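Local coordinates for protein split-Soret cytochrome c (Desulfovibrio desulfuricans, PDB 1H21) that carries two c-type hemes and an iron-sulfur cluster, probably [2Fe-2S], in each subunit of a homodimer and may take part in electron transfer during sulfate reduction, at residues Glu111-Trp115 / Lys181-Ile185; Leu121-Pro126 / Arg173-Asp177. All blocks are in the same frame, centred on the assembly; numbering follows the deposited sequence.

Overall arrangement
Following the chain from the N terminus, helix 102-118 supplies the first half of interaction 1, and the extended loop just after it supplies the first half of interaction 2. Helix 165-192 then answers both, with residues 173-177 meeting the loop and residues 181-185, two turns further on, meeting the helix. Interaction 2 therefore closes the inner loop and interaction 1 the outer one, the two being nested rather than crossed. Their centres lie about 14 Å apart, and Trp115 bridges them, its CH2 packing 3.4 Å from Asp177 O. Together they fasten helix 102-118 and its following loop to the long helix that carries Cys171, a probable ligand of the iron-sulfur cluster.

Interaction 1 (Glu111-Trp115 / Lys181-Ile185); sequences ELFRW and KAAEI
Glu111 meets Lys181 through a salt bridge, its OE2 accepting from NZ at 2.9 Å with the anti lone pair, while its CG rests 3.7 Å from Ile185 CD1. The two side chains of the salt bridge cross at about a right angle, and the other oxygen, OE1, accepts a hydrogen bond from the backbone N of Thr199, so both oxygens are engaged. One residue on, Leu112 fills the middle of the interface. Its CB lies 3.6 Å from Ile185 CD1, its CD1 packs on Lys181 CG, and CD2 reaches toward Ala182 CB; the backbones are nearest here, at Leu112 and Ala182. Helix 87-99 joins this layer, with Ala92 touching both residues. Phe113, on another side of the helix, meets Trp82 of the second subunit edge-to-face. A turn after Glu111, Trp115 presents one indole face to Lys181. Lys181 CG sits 3.7 Å from the centroid of the six-membered ring, a CH-pi contact only 16° off the normal. The lysine chain is kinked about its CB-CG bond (chi2 57°) and extended beyond it, which carries NZ over the five-membered ring at 4.9 Å from its centroid, in cation-pi range. The two helix segments pack roughly antiparallel, with 145° between their directions and 10.3 Å between their axes. Lys181 thus lays CB and CG on the tryptophan face and gives its ammonium to Glu111, and the carboxylate and indole together probably favour its positive charge at this largely buried helix-helix contact.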
ATOM      1  N   GLU A 111      -7.772 -11.597  -8.079  1.00 32.64           N
ATOM      2  CA  GLU A 111      -7.070 -12.400  -9.071  1.00 34.61           C
ATOM      3  C   GLU A 111      -5.616 -11.944  -9.190  1.00 34.48           C
ATOM      4  O   GLU A 111      -4.689 -12.763  -9.186  1.00 36.80           O
ATOM      5  CB  GLU A 111      -7.770 -12.326 -10.439  1.00 38.56           C
ATOM      6  CG  GLU A 111      -6.850 -12.676 -11.597  1.00 43.75           C
ATOM      7  CD  GLU A 111      -7.524 -13.419 -12.717  1.00 48.29           C
ATOM      8  OE1 GLU A 111      -8.703 -13.804 -12.577  1.00 51.35           O
ATOM      9  OE2 GLU A 111      -6.844 -13.636 -13.749  1.00 56.02           O
ATOM     10  N   LEU A 112      -5.415 -10.638  -9.305  1.00 32.04           N
ATOM     11  CA  LEU A 112      -4.077 -10.082  -9.409  1.00 29.73           C
ATOM     12  C   LEU A 112      -3.220 -10.481  -8.200  1.00 28.54           C
ATOM     13  O   LEU A 112      -2.119 -11.004  -8.373  1.00 28.89           O
ATOM     14  CB  LEU A 112      -4.168  -8.563  -9.533  1.00 27.71           C
ATOM     15  CG  LEU A 112      -2.852  -7.820  -9.654  1.00 23.67           C
ATOM     16  CD1 LEU A 112      -2.073  -8.351 -10.859  1.00 24.39           C
ATOM     17  CD2 LEU A 112      -3.156  -6.325  -9.763  1.00 23.34           C
ATOM     18  N   PHE A 113      -3.756 -10.296  -6.991  1.00 27.34           N
ATOM     19  CA  PHE A 113      -3.049 -10.626  -5.749  1.00 27.32           C
ATOM     20  C   PHE A 113      -2.836 -12.134  -5.484  1.00 29.01           C
ATOM     21  O   PHE A 113      -1.735 -12.532  -5.109  1.00 29.51           O
ATOM     22  CB  PHE A 113      -3.721  -9.946  -4.548  1.00 25.72           C
ATOM     23  CG  PHE A 113      -3.477  -8.455  -4.463  1.00 25.93           C
ATOM     24  CD1 PHE A 113      -2.995  -7.738  -5.561  1.00 26.13           C
ATOM     25  CD2 PHE A 113      -3.741  -7.766  -3.290  1.00 26.16           C
ATOM     26  CE1 PHE A 113      -2.782  -6.363  -5.491  1.00 22.53           C
ATOM     27  CE2 PHE A 113      -3.530  -6.389  -3.209  1.00 25.12           C
ATOM     28  CZ  PHE A 113      -3.051  -5.690  -4.315  1.00 25.65           C
ATOM     29  N   ARG A 114      -3.868 -12.966  -5.662  1.00 31.09           N
ATOM     30  CA  ARG A 114      -3.744 -14.423  -5.458  1.00 28.06           C
ATOM     31  C   ARG A 114      -2.761 -15.008  -6.477  1.00 32.95           C
ATOM     32  O   ARG A 114      -1.970 -15.904  -6.166  1.00 36.01           O
ATOM     33  CB  ARG A 114      -5.102 -15.099  -5.599  1.00 22.60           C
ATOM     34  CG  ARG A 114      -6.037 -14.790  -4.464  1.00 25.64           C
ATOM     35  CD  ARG A 114      -7.432 -15.319  -4.677  1.00 28.45           C
ATOM     36  NE  ARG A 114      -8.336 -14.806  -3.647  1.00 37.93           N
ATOM     37  CZ  ARG A 114      -9.669 -14.829  -3.704  1.00 41.99           C
ATOM     38  NH1 ARG A 114     -10.306 -15.346  -4.753  1.00 41.60           N
ATOM     39  NH2 ARG A 114     -10.366 -14.350  -2.683  1.00 46.40           N
ATOM     40  N   TRP A 115      -2.778 -14.452  -7.684  1.00 32.55           N
ATOM     41  CA  TRP A 115      -1.895 -14.901  -8.737  1.00 33.09           C
ATOM     42  C   TRP A 115      -0.466 -14.659  -8.294  1.00 36.10           C
ATOM     43  O   TRP A 115       0.381 -15.559  -8.380  1.00 39.89           O
ATOM     44  CB  TRP A 115      -2.203 -14.134 -10.029  1.00 34.17           C
ATOM     45  CG  TRP A 115      -1.106 -14.184 -11.064  1.00 36.45           C
ATOM     46  CD1 TRP A 115      -0.846 -15.197 -11.947  1.00 34.51           C
ATOM     47  CD2 TRP A 115      -0.102 -13.182 -11.295  1.00 35.07           C
ATOM     48  NE1 TRP A 115       0.263 -14.886 -12.710  1.00 35.45           N
ATOM     49  CE2 TRP A 115       0.738 -13.657 -12.326  1.00 32.88           C
ATOM     50  CE3 TRP A 115       0.168 -11.934 -10.722  1.00 34.09           C
ATOM     51  CZ2 TRP A 115       1.827 -12.930 -12.796  1.00 31.62           C
ATOM     52  CZ3 TRP A 115       1.251 -11.213 -11.188  1.00 34.26           C
ATOM     53  CH2 TRP A 115       2.070 -11.713 -12.217  1.00 35.71           C
ATOM     54  N   LYS A 181       0.089  -9.017 -16.160  1.00 34.91           N
ATOM     55  CA  LYS A 181      -1.084  -9.665 -15.576  1.00 32.71           C
ATOM     56  C   LYS A 181      -2.257  -8.702 -15.374  1.00 32.51           C
ATOM     57  O   LYS A 181      -3.409  -9.033 -15.658  1.00 30.40           O
ATOM     58  CB  LYS A 181      -0.713 -10.311 -14.241  1.00 31.75           C
ATOM     59  CG  LYS A 181      -1.879 -11.002 -13.565  1.00 31.93           C
ATOM     60  CD  LYS A 181      -2.470 -12.052 -14.483  1.00 32.26           C
ATOM     61  CE  LYS A 181      -3.623 -12.795 -13.832  1.00 32.76           C
ATOM     62  NZ  LYS A 181      -4.129 -13.868 -14.724  1.00 38.01           N
ATOM     63  N   ALA A 182      -1.965  -7.518 -14.848  1.00 34.91           N
ATOM     64  CA  ALA A 182      -3.001  -6.518 -14.601  1.00 35.67           C
ATOM     65  C   ALA A 182      -3.661  -6.146 -15.919  1.00 34.09           C
ATOM     66  O   ALA A 182      -4.888  -5.964 -15.981  1.00 31.55           O
ATOM     67  CB  ALA A 182      -2.403  -5.255 -13.925  1.00 33.10           C
ATOM     68  N   ALA A 183      -2.831  -6.025 -16.959  1.00 32.92           N
ATOM     69  CA  ALA A 183      -3.307  -5.681 -18.292  1.00 33.26           C
ATOM     70  C   ALA A 183      -4.310  -6.745 -18.734  1.00 34.19           C
ATOM     71  O   ALA A 183      -5.440  -6.416 -19.092  1.00 35.06           O
ATOM     72  CB  ALA A 183      -2.144  -5.585 -19.277  1.00 31.26           C
ATOM     73  N   GLU A 184      -3.946  -8.021 -18.607  1.00 32.73           N
ATOM     74  CA  GLU A 184      -4.861  -9.088 -18.996  1.00 33.23           C
ATOM     75  C   GLU A 184      -6.174  -9.025 -18.240  1.00 33.74           C
ATOM     76  O   GLU A 184      -7.241  -9.243 -18.805  1.00 39.69           O
ATOM     77  CB  GLU A 184      -4.231 -10.444 -18.777  1.00 35.95           C
ATOM     78  CG  GLU A 184      -2.994 -10.684 -19.611  1.00 39.69           C
ATOM     79  CD  GLU A 184      -2.596 -12.142 -19.612  1.00 45.80           C
ATOM     80  OE1 GLU A 184      -2.889 -12.849 -18.616  1.00 50.65           O
ATOM     81  OE2 GLU A 184      -2.010 -12.595 -20.618  1.00 51.46           O
ATOM     82  N   ILE A 185      -6.096  -8.729 -16.956  1.00 34.72           N
ATOM     83  CA  ILE A 185      -7.285  -8.622 -16.125  1.00 32.94           C
ATOM     84  C   ILE A 185      -8.158  -7.455 -16.609  1.00 30.72           C
ATOM     85  O   ILE A 185      -9.390  -7.577 -16.689  1.00 27.57           O
ATOM     86  CB  ILE A 185      -6.887  -8.396 -14.644  1.00 31.24           C
ATOM     87  CG1 ILE A 185      -6.153  -9.625 -14.121  1.00 32.43           C
ATOM     88  CG2 ILE A 185      -8.120  -8.137 -13.790  1.00 34.65           C
ATOM     89  CD1 ILE A 185      -5.495  -9.415 -12.777  1.00 35.50           C
TER

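Interaction 2 (Leu121-Pro126 / Arg173-Asp177); sequences LPIFNP and RLTAD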
ATOM      1  N   LEU A 121       7.862 -16.288  -9.977  1.00 38.69           N
ATOM      2  CA  LEU A 121       8.273 -15.104 -10.732  1.00 38.77           C
ATOM      3  C   LEU A 121       9.743 -14.773 -10.417  1.00 41.14           C
ATOM      4  O   LEU A 121      10.329 -15.333  -9.470  1.00 41.98           O
ATOM      5  CB  LEU A 121       7.371 -13.917 -10.339  1.00 35.36           C
ATOM      6  CG  LEU A 121       5.850 -14.122 -10.413  1.00 34.94           C
ATOM      7  CD1 LEU A 121       5.141 -13.128  -9.518  1.00 36.50           C
ATOM      8  CD2 LEU A 121       5.357 -14.018 -11.855  1.00 35.09           C
ATOM      9  N   PRO A 122      10.388 -13.937 -11.256  1.00 41.72           N
ATOM     10  CA  PRO A 122       9.847 -13.286 -12.450  1.00 39.99           C
ATOM     11  C   PRO A 122       9.763 -14.239 -13.644  1.00 42.37           C
ATOM     12  O   PRO A 122      10.363 -15.316 -13.657  1.00 43.74           O
ATOM     13  CB  PRO A 122      10.877 -12.202 -12.720  1.00 39.85           C
ATOM     14  CG  PRO A 122      12.147 -12.897 -12.358  1.00 39.69           C
ATOM     15  CD  PRO A 122      11.776 -13.496 -11.021  1.00 40.52           C
ATOM     16  N   ILE A 123       9.006 -13.817 -14.638  1.00 44.08           N
ATOM     17  CA  ILE A 123       8.818 -14.561 -15.868  1.00 42.76           C
ATOM     18  C   ILE A 123       9.413 -13.690 -16.985  1.00 43.47           C
ATOM     19  O   ILE A 123      10.149 -14.178 -17.848  1.00 45.20           O
ATOM     20  CB  ILE A 123       7.310 -14.812 -16.099  1.00 41.16           C
ATOM     21  CG1 ILE A 123       6.801 -15.828 -15.072  1.00 40.49           C
ATOM     22  CG2 ILE A 123       7.041 -15.263 -17.515  1.00 39.96           C
ATOM     23  CD1 ILE A 123       5.275 -16.063 -15.101  1.00 39.84           C
ATOM     24  N   PHE A 124       9.146 -12.388 -16.914  1.00 41.05           N
ATOM     25  CA  PHE A 124       9.626 -11.408 -17.889  1.00 41.61           C
ATOM     26  C   PHE A 124      11.146 -11.360 -17.949  1.00 45.70           C
ATOM     27  O   PHE A 124      11.834 -11.506 -16.926  1.00 47.94           O
ATOM     28  CB  PHE A 124       9.077 -10.007 -17.546  1.00 41.15           C
ATOM     29  CG  PHE A 124       9.559  -8.898 -18.464  1.00 35.86           C
ATOM     30  CD1 PHE A 124       8.848  -8.558 -19.606  1.00 34.48           C
ATOM     31  CD2 PHE A 124      10.696  -8.154 -18.145  1.00 38.95           C
ATOM     32  CE1 PHE A 124       9.262  -7.487 -20.417  1.00 36.29           C
ATOM     33  CE2 PHE A 124      11.118  -7.086 -18.943  1.00 35.50           C
ATOM     34  CZ  PHE A 124      10.404  -6.749 -20.081  1.00 33.79           C
ATOM     35  N   ASN A 125      11.660 -11.146 -19.153  1.00 48.98           N
ATOM     36  CA  ASN A 125      13.101 -11.048 -19.396  1.00 50.04           C
ATOM     37  C   ASN A 125      13.268  -9.924 -20.433  1.00 51.81           C
ATOM     38  O   ASN A 125      12.689  -9.988 -21.521  1.00 53.92           O
ATOM     39  CB  ASN A 125      13.626 -12.379 -19.954  1.00 50.24           C
ATOM     40  CG  ASN A 125      15.135 -12.495 -19.860  1.00 52.78           C
ATOM     41  OD1 ASN A 125      15.873 -11.503 -20.021  1.00 55.74           O
ATOM     42  ND2 ASN A 125      15.609 -13.705 -19.571  1.00 51.02           N
ATOM     43  N   PRO A 126      14.047  -8.874 -20.105  1.00 52.58           N
ATOM     44  CA  PRO A 126      14.227  -7.757 -21.050  1.00 53.11           C
ATOM     45  C   PRO A 126      15.267  -8.043 -22.123  1.00 57.60           C
ATOM     46  O   PRO A 126      15.435  -7.258 -23.083  1.00 59.47           O
ATOM     47  CB  PRO A 126      14.694  -6.624 -20.140  1.00 49.41           C
ATOM     48  CG  PRO A 126      15.630  -7.381 -19.192  1.00 48.91           C
ATOM     49  CD  PRO A 126      14.855  -8.675 -18.883  1.00 47.58           C
ATOM     50  N   ARG A 173      11.798  -6.587 -13.140  1.00 37.23           N
ATOM     51  CA  ARG A 173      11.109  -7.560 -13.973  1.00 35.21           C
ATOM     52  C   ARG A 173       9.751  -7.890 -13.385  1.00 34.98           C
ATOM     53  O   ARG A 173       8.783  -8.067 -14.126  1.00 39.56           O
ATOM     54  CB  ARG A 173      11.952  -8.827 -14.130  1.00 39.07           C
ATOM     55  CG  ARG A 173      13.333  -8.544 -14.741  1.00 43.16           C
ATOM     56  CD  ARG A 173      14.204  -9.795 -14.916  1.00 46.58           C
ATOM     57  NE  ARG A 173      15.573  -9.439 -15.318  1.00 50.21           N
ATOM     58  CZ  ARG A 173      16.444 -10.265 -15.902  1.00 50.16           C
ATOM     59  NH1 ARG A 173      16.102 -11.525 -16.167  1.00 42.89           N
ATOM     60  NH2 ARG A 173      17.670  -9.829 -16.195  1.00 46.40           N
ATOM     61  N   LEU A 174       9.667  -7.945 -12.057  1.00 33.19           N
ATOM     62  CA  LEU A 174       8.404  -8.237 -11.394  1.00 31.74           C
ATOM     63  C   LEU A 174       7.406  -7.149 -11.736  1.00 29.82           C
ATOM     64  O   LEU A 174       6.220  -7.422 -11.928  1.00 31.87           O
ATOM     65  CB  LEU A 174       8.574  -8.315  -9.884  1.00 35.27           C
ATOM     66  CG  LEU A 174       9.326  -9.518  -9.307  1.00 37.05           C
ATOM     67  CD1 LEU A 174       9.291  -9.419  -7.784  1.00 36.98           C
ATOM     68  CD2 LEU A 174       8.696 -10.815  -9.768  1.00 30.20           C
ATOM     69  N   THR A 175       7.889  -5.918 -11.838  1.00 28.34           N
ATOM     70  CA  THR A 175       7.012  -4.807 -12.207  1.00 32.66           C
ATOM     71  C   THR A 175       6.309  -5.122 -13.546  1.00 33.72           C
ATOM     72  O   THR A 175       5.104  -4.907 -13.699  1.00 33.86           O
ATOM     73  CB  THR A 175       7.801  -3.490 -12.325  1.00 26.97           C
ATOM     74  OG1 THR A 175       8.360  -3.161 -11.051  1.00 34.56           O
ATOM     75  CG2 THR A 175       6.899  -2.378 -12.737  1.00 25.34           C
ATOM     76  N   ALA A 176       7.070  -5.723 -14.464  1.00 34.71           N
ATOM     77  CA  ALA A 176       6.606  -6.104 -15.796  1.00 29.43           C
ATOM     78  C   ALA A 176       5.602  -7.225 -15.734  1.00 29.43           C
ATOM     79  O   ALA A 176       4.544  -7.131 -16.338  1.00 30.09           O
ATOM     80  CB  ALA A 176       7.770  -6.511 -16.633  1.00 33.42           C
ATOM     81  N   ASP A 177       5.916  -8.272 -14.983  1.00 30.42           N
ATOM     82  CA  ASP A 177       4.996  -9.390 -14.840  1.00 33.88           C
ATOM     83  C   ASP A 177       3.653  -8.939 -14.266  1.00 36.10           C
ATOM     84  O   ASP A 177       2.601  -9.449 -14.657  1.00 38.78           O
ATOM     85  CB  ASP A 177       5.569 -10.450 -13.895  1.00 38.99           C
ATOM     86  CG  ASP A 177       6.813 -11.134 -14.435  1.00 43.74           C
ATOM     87  OD1 ASP A 177       6.885 -11.454 -15.645  1.00 44.32           O
ATOM     88  OD2 ASP A 177       7.724 -11.407 -13.628  1.00 48.19           O
TER
HETATM   89  O   HOH W   1      13.856 -12.963 -15.897  1.00 31.59           O
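Between Leu121 and Pro126 the backbone runs as an irregular, largely extended loop, with a cis peptide bond between Leu121 and Pro122, and passes Leu174 and Arg173 with CA atoms 5.4 Å (Pro122-Leu174) and 5.7 Å (Phe124-Arg173) apart. This is a loop-on-helix contact in which one aspartate carboxylate accepts from two successive backbone amides. Asp177 OD2 takes Ile123 N at 2.9 Å, on the syn side but 27° out of the carboxylate plane, and OD1 takes Phe124 N at 2.8 Å through its syn lone pair; both oxygens together fix the rotation of the group. Before this pair of bonds, Leu121 CB packs 3.4 Å from Leu174 CD2, which also meets Pro122, close to Cys171 and Cys86, probable ligands of the iron-sulfur cluster. Beyond it, the first torsion of Phe124 puts CG anti to the backbone nitrogen (chi1 178°), with the ring lying against Ala176, whose CB is over one face, offset toward the rim, 3.7 Å from the centroid; Tyr34 of helix 26-38 also meets this ring. Arg173 stretches along the loop to Pro126, whose CD sits over the centre of the guanidinium face, while its NE makes a salt bridge with Glu169. At the guanidinium edge, in plane, a water accepts from Arg173 NH1 and donates to Phe124 O, 2.7 Å from each.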